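Local atomic coordinates of ileal bile acid-binding protein (Danio rerio, PDB entry 3ELX), a protein that binds the bile acid cholate and, as a cytoplasmic member of the fatty-acid-binding protein family, probably carries bile acids inside the cell. Residues 115-120 against 124-129; 76-81 against 99-104; 21-26 against 30-35; 85-88 against 93-96. All blocks are in the same frame, centred on the assembly; numbering follows the deposited sequence.

Interaction 1: residues 115-120 against 124-129; sequences TSTASG and TAVLVR
Thr115 reaches diagonally over the strand pair to Val126, its methyl CG2 meeting Val126 CG1 at 3.6 Å as the two side chains cross obliquely. Two torsions set this up: Thr115 keeps OG1 beside its backbone N (chi1 -57°), which turns CG2 opposite that N, and Val126 places CG1 opposite its own N (chi1 -179°). The hydroxyl of Thr115 takes the other side and runs alongside Val128, with OG1 4.2 Å from CG1 of that residue. Thr117, Ser119 and Thr124 complete this partly exposed face.

The other face is buried. Here Ser116 sits directly opposite Leu127, CB to CB at 4.2 Å, and Ala118 opposite Ala125. Phe21 of helix 18-24 lies on Ser116, Ala118 and Leu127, while Leu24 covers Ala125. The Ser116 hydroxyl turns out of the pair to bond Gln103.

Between the faces runs a regular antiparallel ladder. Ser116 N gives to Leu127 O at 2.8 Å, and Leu127 N returns a bond to Ser116 O at 2.9 Å, both donors in the carbonyl plane. Ala118 N points nearly down the Ala125 carbonyl at 2.9 Å; the return bond from Ala125 N comes in tilted 32° from the plane of its acceptor. Val126 CA also brings its hydrogen to Ser116 O at 3.2 Å.

This is the hairpin of strands 111-119 and 124-133 in the fatty-acid-binding-protein barrel. Its polar grip across the two segments comes from the backbone; the side chains add methyl packing outside, with Ser116, Ala118, Ala125 and Leu127 packed under helix 18-24.

Interaction 2: residues 76-81 against 99-104; sequences ETVGGK and PKYQQT
Pro99 starts the segment by setting CD and CG against the methyl of Thr77, CD 3.9 Å and CG 4.1 Å from Thr77 CG2. Both residues also pack on Phe83 of strand 82-90. Thr77 can serve two masters because OG1 stands between its own N and carbonyl carbon (chi1 66°), where it accepts Lys81 N at 2.9 Å, while CG2 faces the proline. That bond adds to the backbone bond from Gly80 N to Thr77 O, 3.0 Å long, which closes the type I turn from Thr77 to Gly80. With an alanine in place of Thr77, Lys81 N would probably lose its side-chain acceptor and a gap would open beside the Pro99 ring.

Tyr101 then sends its phenol across to Val78. OH lies 4.3 Å from Val78 CG2, and a water joins the two residues, 2.7 Å from Tyr101 OH and accepting from Val78 N at 3.2 Å. The Tyr101 ring is also stacked with Phe98 and edge-to-face with Phe21. Beyond it the chain runs on into strand 102-108 and leaves the turn.

Val78 and Tyr101 both line two cholate sites of this protein. Thin methyl packing plus one water bridge is therefore a light closure between the turn and the residues leading into strand 102-108, consistent with a bile acid approaching the same two side chains.

Interaction 3: residues 21-26 against 30-35; sequences FCKLIG and DVIAKG
Ile32 drives its CG1-CD1 arm into the side of Cys22, in the helix-turn-helix lid that caps one end of the barrel in fatty-acid-binding proteins. Cys22 CB receives both carbons of the arm, CG1 and CD1 of Ile32 each lying 3.6 Å away. The methyl end goes a little further and touches the neighbouring residue: Ile32 CD1 is 3.8 Å from Lys23 CG, the lysine chain crossing the isoleucine at about a right angle. With CG1 swung opposite the carbonyl carbon (chi1 -66°) and CD1 extended beyond it (chi2 168°), the arm spans the distance between the two helices. Lys23 gives only the base of its chain to this contact; the chain bends at chi3 and its ammonium leads away from 30-35.

The next shell closes the apolar patch. Ile27, from the connection between the helices, packs on both Cys22 and Ile32, and the Ile32 carbonyl oxygen is bonded by the Tyr18 hydroxyl, tying the second helix to the start of the first. Gly26 ends the first helix in a Schellman motif; its positive phi would press a side chain against the preceding carbonyl.

Farther out, Phe21 and Leu24 seat the first helix on the barrel. Leu24 rests on Ala118, and Phe21 leaves the helix to the side of the Ile32 contact. One face of the Phe21 ring is taken by its own helical segment: Ile25 CG2 sits 4.0 Å above the plane, offset toward the rim.

Interaction 4: residues 85-88 against 93-96; sequences GIVS and KLTI
Val87 and Ser88 touch 93-96 directly, while Ile86, one step earlier, is linked to it by water. That water donates to Thr95 O at 3.1 Å and only weakly to Ile86 O, bridging two carbonyl oxygens that could not bond each other.

Val87 follows with a branched grip. Its CG1, opposite the backbone N (chi1 179°), rests 3.9 Å from Leu94 CD2 and also 3.9 Å from Ile96 CG1, wedged between the two, and lies over Thr95 O. CG2 lies against Ile96 CG1.

At Ser88 the pairing becomes regular. Ser88 N gives to Thr95 O at 3.1 Å, in the carbonyl plane, and Thr95 N answers to Ser88 O at 2.9 Å, tilted 28° from the Ser88 carbonyl plane. Thr95 O thus takes both this N-H and the water. Toward 93-96 the Ser88 OG makes a packing contact, 3.7 Å from Thr95 CB, on the face away from Val87.

The segments belong to the hairpin of strands 82-90 and 93-97. On one flank Leu94 and Ile96 bond strand 102-108; on the other, Val87 and Gly85 bond Gly70 and Ser73. Leu94, a cholate-site residue, reaches across the interior to Phe51 and Trp53 of strand 50-57.

In the fold
Interactions 1 and 4 are both antiparallel hairpins of the one sheet, each with a buried face and a more exposed one, but interaction 1 is a full ladder whereas interaction 4 is regular only at one end. Strand 102-108, which continues from the second segment of interaction 2, runs between them and bonds to both. Interaction 2 is the surface contact, holding a turn by side chains and water. Interaction 3 relies on apolar side chains to join two lid helices, and its Phe21 and Leu24 press on interaction 1. It lies on the opposite side of the chain's centre from interaction 4, about 24 Å away between centres. Cholate-site residues fall in interactions 2 and 4.

Interaction 1: residues 115-120 against 124-129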
loop_
_atom_site.group_PDB
_atom_site.type_symbol
_atom_site.label_atom_id
_atom_site.label_comp_id
_atom_site.label_asym_id
_atom_site.label_seq_id
_atom_site.Cartn_x
_atom_site.Cartn_y
_atom_site.Cartn_z
ATOM N N THR A 115 -4.368 2.416 4.307
ATOM C CA THR A 115 -5.683 1.799 4.479
ATOM C C THR A 115 -6.169 1.244 3.140
ATOM O O THR A 115 -6.305 2.000 2.165
ATOM C CB THR A 115 -6.698 2.824 5.015
ATOM O OG1 THR A 115 -6.231 3.394 6.245
ATOM C CG2 THR A 115 -8.078 2.178 5.228
ATOM N N SER A 116 -6.438 -0.062 3.100
ATOM C CA SER A 116 -6.970 -0.715 1.904
ATOM C C SER A 116 -8.428 -1.085 2.169
ATOM O O SER A 116 -8.740 -1.754 3.156
ATOM C CB SER A 116 -6.161 -1.969 1.556
ATOM O OG SER A 116 -4.762 -1.728 1.541
ATOM N N THR A 117 -9.320 -0.647 1.286
ATOM C CA THR A 117 -10.752 -0.816 1.496
ATOM C C THR A 117 -11.330 -1.608 0.335
ATOM O O THR A 117 -11.274 -1.177 -0.817
ATOM C CB THR A 117 -11.425 0.556 1.599
ATOM O OG1 THR A 117 -10.803 1.283 2.667
ATOM C CG2 THR A 117 -12.930 0.421 1.858
ATOM N N ALA A 118 -11.859 -2.786 0.646
ATOM C CA ALA A 118 -12.477 -3.627 -0.371
ATOM C C ALA A 118 -13.941 -3.893 -0.039
ATOM O O ALA A 118 -14.355 -3.800 1.116
ATOM C CB ALA A 118 -11.715 -4.922 -0.518
ATOM N N SER A 119 -14.713 -4.228 -1.062
ATOM C CA SER A 119 -16.147 -4.379 -0.907
ATOM C C SER A 119 -16.651 -5.602 -1.664
ATOM O O SER A 119 -16.282 -5.807 -2.817
ATOM C CB SER A 119 -16.827 -3.111 -1.421
ATOM O OG SER A 119 -18.206 -3.305 -1.621
ATOM N N GLY A 120 -17.484 -6.405 -1.003
ATOM C CA GLY A 120 -18.087 -7.578 -1.637
ATOM C C GLY A 120 -19.432 -7.980 -1.057
ATOM O O GLY A 120 -20.131 -7.161 -0.452
ATOM N N THR A 124 -17.938 -4.927 3.679
ATOM C CA THR A 124 -16.664 -4.254 3.509
ATOM C C THR A 124 -15.585 -4.969 4.316
ATOM O O THR A 124 -15.854 -5.508 5.392
ATOM C CB THR A 124 -16.751 -2.791 3.973
ATOM O OG1 THR A 124 -17.015 -2.755 5.384
ATOM C CG2 THR A 124 -17.867 -2.064 3.239
ATOM N N ALA A 125 -14.368 -4.999 3.781
ATOM C CA ALA A 125 -13.209 -5.391 4.569
ATOM C C ALA A 125 -12.134 -4.341 4.403
ATOM O O ALA A 125 -11.862 -3.887 3.287
ATOM C CB ALA A 125 -12.687 -6.757 4.166
ATOM N N VAL A 126 -11.538 -3.970 5.530
ATOM C CA VAL A 126 -10.558 -2.892 5.589
ATOM C C VAL A 126 -9.272 -3.379 6.254
ATOM O O VAL A 126 -9.295 -3.906 7.379
ATOM C CB VAL A 126 -11.095 -1.676 6.371
ATOM C CG1 VAL A 126 -10.061 -0.555 6.390
ATOM C CG2 VAL A 126 -12.401 -1.170 5.764
ATOM N N LEU A 127 -8.166 -3.218 5.541
ATOM C CA LEU A 127 -6.839 -3.468 6.083
ATOM C C LEU A 127 -6.188 -2.127 6.419
ATOM O O LEU A 127 -6.096 -1.245 5.565
ATOM C CB LEU A 127 -5.982 -4.222 5.069
ATOM C CG LEU A 127 -4.473 -4.293 5.298
ATOM C CD1 LEU A 127 -4.124 -5.035 6.586
ATOM C CD2 LEU A 127 -3.799 -4.947 4.087
ATOM N N VAL A 128 -5.762 -1.976 7.669
ATOM C CA VAL A 128 -5.007 -0.799 8.078
ATOM C C VAL A 128 -3.612 -1.224 8.510
ATOM O O VAL A 128 -3.458 -1.990 9.455
ATOM C CB VAL A 128 -5.676 -0.040 9.251
ATOM C CG1 VAL A 128 -4.886 1.229 9.575
ATOM C CG2 VAL A 128 -7.138 0.300 8.946
ATOM N N ARG A 129 -2.604 -0.727 7.801
ATOM C CA ARG A 129 -1.207 -1.009 8.136
ATOM C C ARG A 129 -0.536 0.267 8.602
ATOM O O ARG A 129 -0.665 1.304 7.961
ATOM C CB ARG A 129 -0.464 -1.546 6.911
ATOM C CG ARG A 129 -0.921 -2.920 6.430
ATOM C CD ARG A 129 0.002 -3.493 5.333
ATOM N NE ARG A 129 1.397 -3.130 5.559
ATOM C CZ ARG A 129 2.050 -2.186 4.886
ATOM N NH1 ARG A 129 1.456 -1.514 3.910
ATOM N NH2 ARG A 129 3.310 -1.917 5.186
#

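Interaction 2: residues 76-81 against 99-104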
loop_
_atom_site.group_PDB
_atom_site.type_symbol
_atom_site.label_atom_id
_atom_site.label_comp_id
_atom_site.label_asym_id
_atom_site.label_seq_id
_atom_site.Cartn_x
_atom_site.Cartn_y
_atom_site.Cartn_z
ATOM N N GLU A 76 1.430 -1.168 -11.346
ATOM C CA GLU A 76 1.280 -2.617 -11.252
ATOM C C GLU A 76 0.662 -2.967 -9.901
ATOM O O GLU A 76 0.890 -2.293 -8.892
ATOM C CB GLU A 76 2.640 -3.328 -11.426
ATOM C CG GLU A 76 2.568 -4.850 -11.577
ATOM C CD GLU A 76 3.851 -5.568 -11.137
ATOM O OE1 GLU A 76 4.077 -5.736 -9.905
ATOM O OE2 GLU A 76 4.624 -5.992 -12.029
ATOM N N THR A 77 -0.141 -4.022 -9.888
ATOM C CA THR A 77 -0.684 -4.530 -8.641
ATOM C C THR A 77 0.355 -5.433 -7.987
ATOM O O THR A 77 1.303 -5.877 -8.637
ATOM C CB THR A 77 -1.960 -5.348 -8.881
ATOM O OG1 THR A 77 -1.633 -6.528 -9.627
ATOM C CG2 THR A 77 -2.989 -4.535 -9.650
ATOM N N VAL A 78 0.158 -5.719 -6.704
ATOM C CA VAL A 78 1.002 -6.668 -5.974
ATOM C C VAL A 78 1.026 -8.035 -6.681
ATOM O O VAL A 78 2.057 -8.716 -6.726
ATOM C CB VAL A 78 0.507 -6.826 -4.511
ATOM C CG1 VAL A 78 1.350 -7.833 -3.757
ATOM C CG2 VAL A 78 0.513 -5.473 -3.784
ATOM N N GLY A 79 -0.106 -8.428 -7.257
ATOM C CA GLY A 79 -0.206 -9.707 -7.954
ATOM C C GLY A 79 0.382 -9.723 -9.356
ATOM O O GLY A 79 0.409 -10.772 -10.004
ATOM N N GLY A 80 0.833 -8.565 -9.837
ATOM C CA GLY A 80 1.545 -8.476 -11.116
ATOM C C GLY A 80 0.764 -7.944 -12.306
ATOM O O GLY A 80 1.270 -7.953 -13.430
ATOM N N LYS A 81 -0.455 -7.462 -12.064
ATOM C CA LYS A 81 -1.315 -6.957 -13.133
ATOM C C LYS A 81 -1.034 -5.483 -13.441
ATOM O O LYS A 81 -1.031 -4.632 -12.546
ATOM C CB LYS A 81 -2.786 -7.166 -12.778
ATOM C CG LYS A 81 -3.727 -7.118 -13.969
ATOM C CD LYS A 81 -4.917 -8.065 -13.786
ATOM C CE LYS A 81 -4.658 -9.448 -14.389
ATOM N NZ LYS A 81 -3.710 -10.285 -13.585
ATOM N N PRO A 99 -7.412 -1.932 -9.106
ATOM C CA PRO A 99 -8.483 -2.784 -9.611
ATOM C C PRO A 99 -9.378 -3.412 -8.532
ATOM O O PRO A 99 -10.607 -3.379 -8.660
ATOM C CB PRO A 99 -7.714 -3.866 -10.367
ATOM C CG PRO A 99 -6.565 -3.107 -10.942
ATOM C CD PRO A 99 -6.128 -2.236 -9.770
ATOM N N LYS A 100 -8.766 -3.942 -7.478
ATOM C CA LYS A 100 -9.487 -4.758 -6.488
ATOM C C LYS A 100 -9.869 -4.033 -5.194
ATOM O O LYS A 100 -10.614 -4.573 -4.379
ATOM C CB LYS A 100 -8.670 -6.016 -6.150
ATOM C CG LYS A 100 -8.826 -7.141 -7.179
ATOM C CD LYS A 100 -8.494 -8.508 -6.591
ATOM C CE LYS A 100 -7.122 -8.995 -7.033
ATOM N NZ LYS A 100 -7.195 -9.673 -8.358
ATOM N N TYR A 101 -9.356 -2.826 -4.989
ATOM C CA TYR A 101 -9.587 -2.121 -3.724
ATOM C C TYR A 101 -9.168 -0.667 -3.844
ATOM O O TYR A 101 -8.467 -0.292 -4.792
ATOM C CB TYR A 101 -8.828 -2.789 -2.561
ATOM C CG TYR A 101 -7.330 -2.908 -2.782
ATOM C CD1 TYR A 101 -6.456 -1.945 -2.303
ATOM C CD2 TYR A 101 -6.796 -3.997 -3.474
ATOM C CE1 TYR A 101 -5.073 -2.052 -2.514
ATOM C CE2 TYR A 101 -5.426 -4.117 -3.691
ATOM C CZ TYR A 101 -4.572 -3.144 -3.205
ATOM O OH TYR A 101 -3.213 -3.278 -3.422
ATOM N N GLN A 102 -9.623 0.144 -2.891
ATOM C CA GLN A 102 -9.189 1.533 -2.773
ATOM C C GLN A 102 -8.079 1.601 -1.750
ATOM O O GLN A 102 -8.179 0.970 -0.697
ATOM C CB GLN A 102 -10.345 2.415 -2.297
ATOM C CG GLN A 102 -11.397 2.641 -3.362
ATOM C CD GLN A 102 -10.813 3.276 -4.610
ATOM O OE1 GLN A 102 -10.727 2.635 -5.662
ATOM N NE2 GLN A 102 -10.399 4.534 -4.497
ATOM N N GLN A 103 -7.020 2.344 -2.065
ATOM C CA GLN A 103 -5.892 2.495 -1.135
ATOM C C GLN A 103 -5.752 3.951 -0.742
ATOM O O GLN A 103 -5.668 4.805 -1.609
ATOM C CB GLN A 103 -4.594 2.070 -1.819
ATOM C CG GLN A 103 -3.387 2.146 -0.918
ATOM C CD GLN A 103 -3.470 1.123 0.182
ATOM O OE1 GLN A 103 -4.022 0.046 -0.010
ATOM N NE2 GLN A 103 -2.954 1.465 1.356
ATOM N N THR A 104 -5.736 4.242 0.556
ATOM C CA THR A 104 -5.462 5.609 1.007
ATOM C C THR A 104 -4.232 5.563 1.882
ATOM O O THR A 104 -4.093 4.665 2.707
ATOM C CB THR A 104 -6.621 6.234 1.800
ATOM O OG1 THR A 104 -6.763 5.560 3.056
ATOM C CG2 THR A 104 -7.909 6.155 1.017
HETATM O O HOH W 1 -2.629 -4.447 -5.730
#

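Interaction 3: residues 21-26 against 30-35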
loop_
_atom_site.group_PDB
_atom_site.type_symbol
_atom_site.label_atom_id
_atom_site.label_comp_id
_atom_site.label_asym_id
_atom_site.label_seq_id
_atom_site.Cartn_x
_atom_site.Cartn_y
_atom_site.Cartn_z
ATOM N N PHE A 21 -9.499 -8.964 4.948
ATOM C CA PHE A 21 -9.224 -8.235 3.711
ATOM C C PHE A 21 -8.659 -9.179 2.650
ATOM O O PHE A 21 -9.129 -9.192 1.517
ATOM C CB PHE A 21 -8.270 -7.056 3.942
ATOM C CG PHE A 21 -7.880 -6.345 2.672
ATOM C CD1 PHE A 21 -8.692 -5.350 2.135
ATOM C CD2 PHE A 21 -6.705 -6.683 2.001
ATOM C CE1 PHE A 21 -8.334 -4.710 0.953
ATOM C CE2 PHE A 21 -6.344 -6.041 0.818
ATOM C CZ PHE A 21 -7.164 -5.055 0.296
ATOM N N CYS A 22 -7.659 -9.972 3.028
ATOM C CA CYS A 22 -7.022 -10.881 2.082
ATOM C C CYS A 22 -8.013 -11.932 1.581
ATOM O O CYS A 22 -8.014 -12.278 0.399
ATOM C CB CYS A 22 -5.795 -11.538 2.703
ATOM S SG CYS A 22 -4.382 -10.441 2.891
ATOM N N LYS A 23 -8.866 -12.417 2.477
ATOM C CA LYS A 23 -9.921 -13.361 2.104
ATOM C C LYS A 23 -10.914 -12.751 1.117
ATOM O O LYS A 23 -11.358 -13.424 0.177
ATOM C CB LYS A 23 -10.651 -13.874 3.343
ATOM C CG LYS A 23 -9.864 -14.906 4.148
ATOM C CD LYS A 23 -10.677 -15.449 5.316
ATOM C CE LYS A 23 -10.683 -14.494 6.502
ATOM N NZ LYS A 23 -11.630 -14.936 7.564
ATOM N N LEU A 24 -11.259 -11.481 1.319
ATOM C CA LEU A 24 -12.248 -10.824 0.462
ATOM C C LEU A 24 -11.720 -10.600 -0.956
ATOM O O LEU A 24 -12.443 -10.838 -1.928
ATOM C CB LEU A 24 -12.743 -9.510 1.080
ATOM C CG LEU A 24 -13.883 -8.773 0.364
ATOM C CD1 LEU A 24 -15.155 -9.614 0.275
ATOM C CD2 LEU A 24 -14.172 -7.435 1.031
ATOM N N ILE A 25 -10.464 -10.170 -1.076
ATOM C CA ILE A 25 -9.859 -9.933 -2.396
ATOM C C ILE A 25 -9.305 -11.213 -3.051
ATOM O O ILE A 25 -8.720 -11.153 -4.137
ATOM C CB ILE A 25 -8.791 -8.796 -2.391
ATOM C CG1 ILE A 25 -7.571 -9.186 -1.552
ATOM C CG2 ILE A 25 -9.413 -7.464 -1.943
ATOM C CD1 ILE A 25 -6.299 -8.422 -1.908
ATOM N N GLY A 26 -9.483 -12.352 -2.383
ATOM C CA GLY A 26 -9.243 -13.665 -2.990
ATOM C C GLY A 26 -7.857 -14.266 -2.834
ATOM O O GLY A 26 -7.445 -15.098 -3.649
ATOM N N ASP A 30 -3.493 -20.459 2.700
ATOM C CA ASP A 30 -2.132 -20.793 3.122
ATOM C C ASP A 30 -1.165 -19.625 2.930
ATOM O O ASP A 30 -0.244 -19.437 3.727
ATOM C CB ASP A 30 -1.633 -22.066 2.423
ATOM C CG ASP A 30 -2.216 -23.342 3.032
ATOM O OD1 ASP A 30 -3.410 -23.347 3.417
ATOM O OD2 ASP A 30 -1.479 -24.351 3.119
ATOM N N VAL A 31 -1.388 -18.833 1.881
ATOM C CA VAL A 31 -0.594 -17.624 1.625
ATOM C C VAL A 31 -0.848 -16.577 2.717
ATOM O O VAL A 31 0.081 -15.906 3.171
ATOM C CB VAL A 31 -0.891 -17.018 0.226
ATOM C CG1 VAL A 31 -0.047 -15.773 -0.024
ATOM C CG2 VAL A 31 -0.654 -18.049 -0.871
ATOM N N ILE A 32 -2.109 -16.449 3.126
ATOM C CA ILE A 32 -2.485 -15.579 4.241
ATOM C C ILE A 32 -1.772 -16.036 5.516
ATOM O O ILE A 32 -1.150 -15.231 6.212
ATOM C CB ILE A 32 -4.022 -15.560 4.451
ATOM C CG1 ILE A 32 -4.713 -14.900 3.252
ATOM C CG2 ILE A 32 -4.392 -14.858 5.763
ATOM C CD1 ILE A 32 -6.215 -15.084 3.215
ATOM N N ALA A 33 -1.850 -17.338 5.789
ATOM C CA ALA A 33 -1.241 -17.932 6.975
ATOM C C ALA A 33 0.271 -17.736 7.012
ATOM O O ALA A 33 0.830 -17.387 8.054
ATOM C CB ALA A 33 -1.591 -19.417 7.066
ATOM N N LYS A 34 0.931 -17.950 5.876
ATOM C CA LYS A 34 2.392 -17.870 5.827
ATOM C C LYS A 34 2.914 -16.449 5.975
ATOM O O LYS A 34 4.031 -16.244 6.455
ATOM C CB LYS A 34 2.960 -18.535 4.565
ATOM C CG LYS A 34 3.294 -20.016 4.757
ATOM C CD LYS A 34 2.055 -20.881 4.609
ATOM C CE LYS A 34 1.882 -21.844 5.768
ATOM N NZ LYS A 34 0.471 -22.325 5.834
ATOM N N GLY A 35 2.096 -15.475 5.579
ATOM C CA GLY A 35 2.494 -14.072 5.615
ATOM C C GLY A 35 1.969 -13.258 6.781
ATOM O O GLY A 35 2.167 -12.045 6.821
#

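Interaction 4: residues 85-88 against 93-96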
loop_
_atom_site.group_PDB
_atom_site.type_symbol
_atom_site.label_atom_id
_atom_site.label_comp_id
_atom_site.label_asym_id
_atom_site.label_seq_id
_atom_site.Cartn_x
_atom_site.Cartn_y
_atom_site.Cartn_z
ATOM N N GLY A 85 -3.246 4.398 -14.083
ATOM C CA GLY A 85 -4.082 5.039 -13.078
ATOM C C GLY A 85 -3.724 6.479 -12.818
ATOM O O GLY A 85 -2.611 6.925 -13.121
ATOM N N ILE A 86 -4.677 7.189 -12.221
ATOM C CA ILE A 86 -4.472 8.567 -11.813
ATOM C C ILE A 86 -4.644 8.655 -10.305
ATOM O O ILE A 86 -5.753 8.529 -9.771
ATOM C CB ILE A 86 -5.418 9.559 -12.542
ATOM C CG1 ILE A 86 -5.378 9.339 -14.059
ATOM C CG2 ILE A 86 -5.041 11.005 -12.185
ATOM C CD1 ILE A 86 -6.433 10.108 -14.820
ATOM N N VAL A 87 -3.525 8.860 -9.631
ATOM C CA VAL A 87 -3.486 8.968 -8.177
ATOM C C VAL A 87 -3.863 10.394 -7.780
ATOM O O VAL A 87 -3.476 11.354 -8.446
ATOM C CB VAL A 87 -2.066 8.621 -7.666
ATOM C CG1 VAL A 87 -1.982 8.760 -6.138
ATOM C CG2 VAL A 87 -1.703 7.209 -8.106
ATOM N N SER A 88 -4.649 10.535 -6.713
ATOM C CA SER A 88 -5.017 11.858 -6.235
ATOM C C SER A 88 -4.479 12.096 -4.834
ATOM O O SER A 88 -4.134 11.157 -4.126
ATOM C CB SER A 88 -6.530 12.063 -6.256
ATOM O OG SER A 88 -7.183 11.143 -5.407
ATOM N N LYS A 93 -3.187 13.129 2.084
ATOM C CA LYS A 93 -3.568 11.718 1.878
ATOM C C LYS A 93 -3.629 11.365 0.393
ATOM O O LYS A 93 -4.312 12.043 -0.385
ATOM C CB LYS A 93 -4.950 11.423 2.473
ATOM C CG LYS A 93 -5.135 11.641 3.966
ATOM C CD LYS A 93 -6.602 11.399 4.337
ATOM C CE LYS A 93 -6.902 9.949 4.734
ATOM N NZ LYS A 93 -6.278 8.885 3.886
ATOM N N LEU A 94 -2.909 10.311 0.012
ATOM C CA LEU A 94 -2.965 9.770 -1.350
ATOM C C LEU A 94 -4.116 8.796 -1.474
ATOM O O LEU A 94 -4.377 8.033 -0.543
ATOM C CB LEU A 94 -1.680 9.011 -1.663
ATOM C CG LEU A 94 -0.402 9.831 -1.819
ATOM C CD1 LEU A 94 0.791 8.907 -1.865
ATOM C CD2 LEU A 94 -0.461 10.674 -3.083
ATOM N N THR A 95 -4.802 8.819 -2.618
ATOM C CA THR A 95 -5.777 7.782 -2.936
ATOM C C THR A 95 -5.369 7.133 -4.247
ATOM O O THR A 95 -5.253 7.802 -5.282
ATOM C CB THR A 95 -7.225 8.333 -3.042
ATOM O OG1 THR A 95 -7.638 8.855 -1.772
ATOM C CG2 THR A 95 -8.196 7.220 -3.449
ATOM N N ILE A 96 -5.145 5.828 -4.185
ATOM C CA ILE A 96 -4.844 5.040 -5.370
ATOM C C ILE A 96 -6.015 4.100 -5.564
ATOM O O ILE A 96 -6.354 3.316 -4.669
ATOM C CB ILE A 96 -3.555 4.208 -5.220
ATOM C CG1 ILE A 96 -2.384 5.104 -4.793
ATOM C CG2 ILE A 96 -3.265 3.462 -6.529
ATOM C CD1 ILE A 96 -1.070 4.349 -4.580
HETATM O O HOH W 2 -7.711 7.693 -7.126
#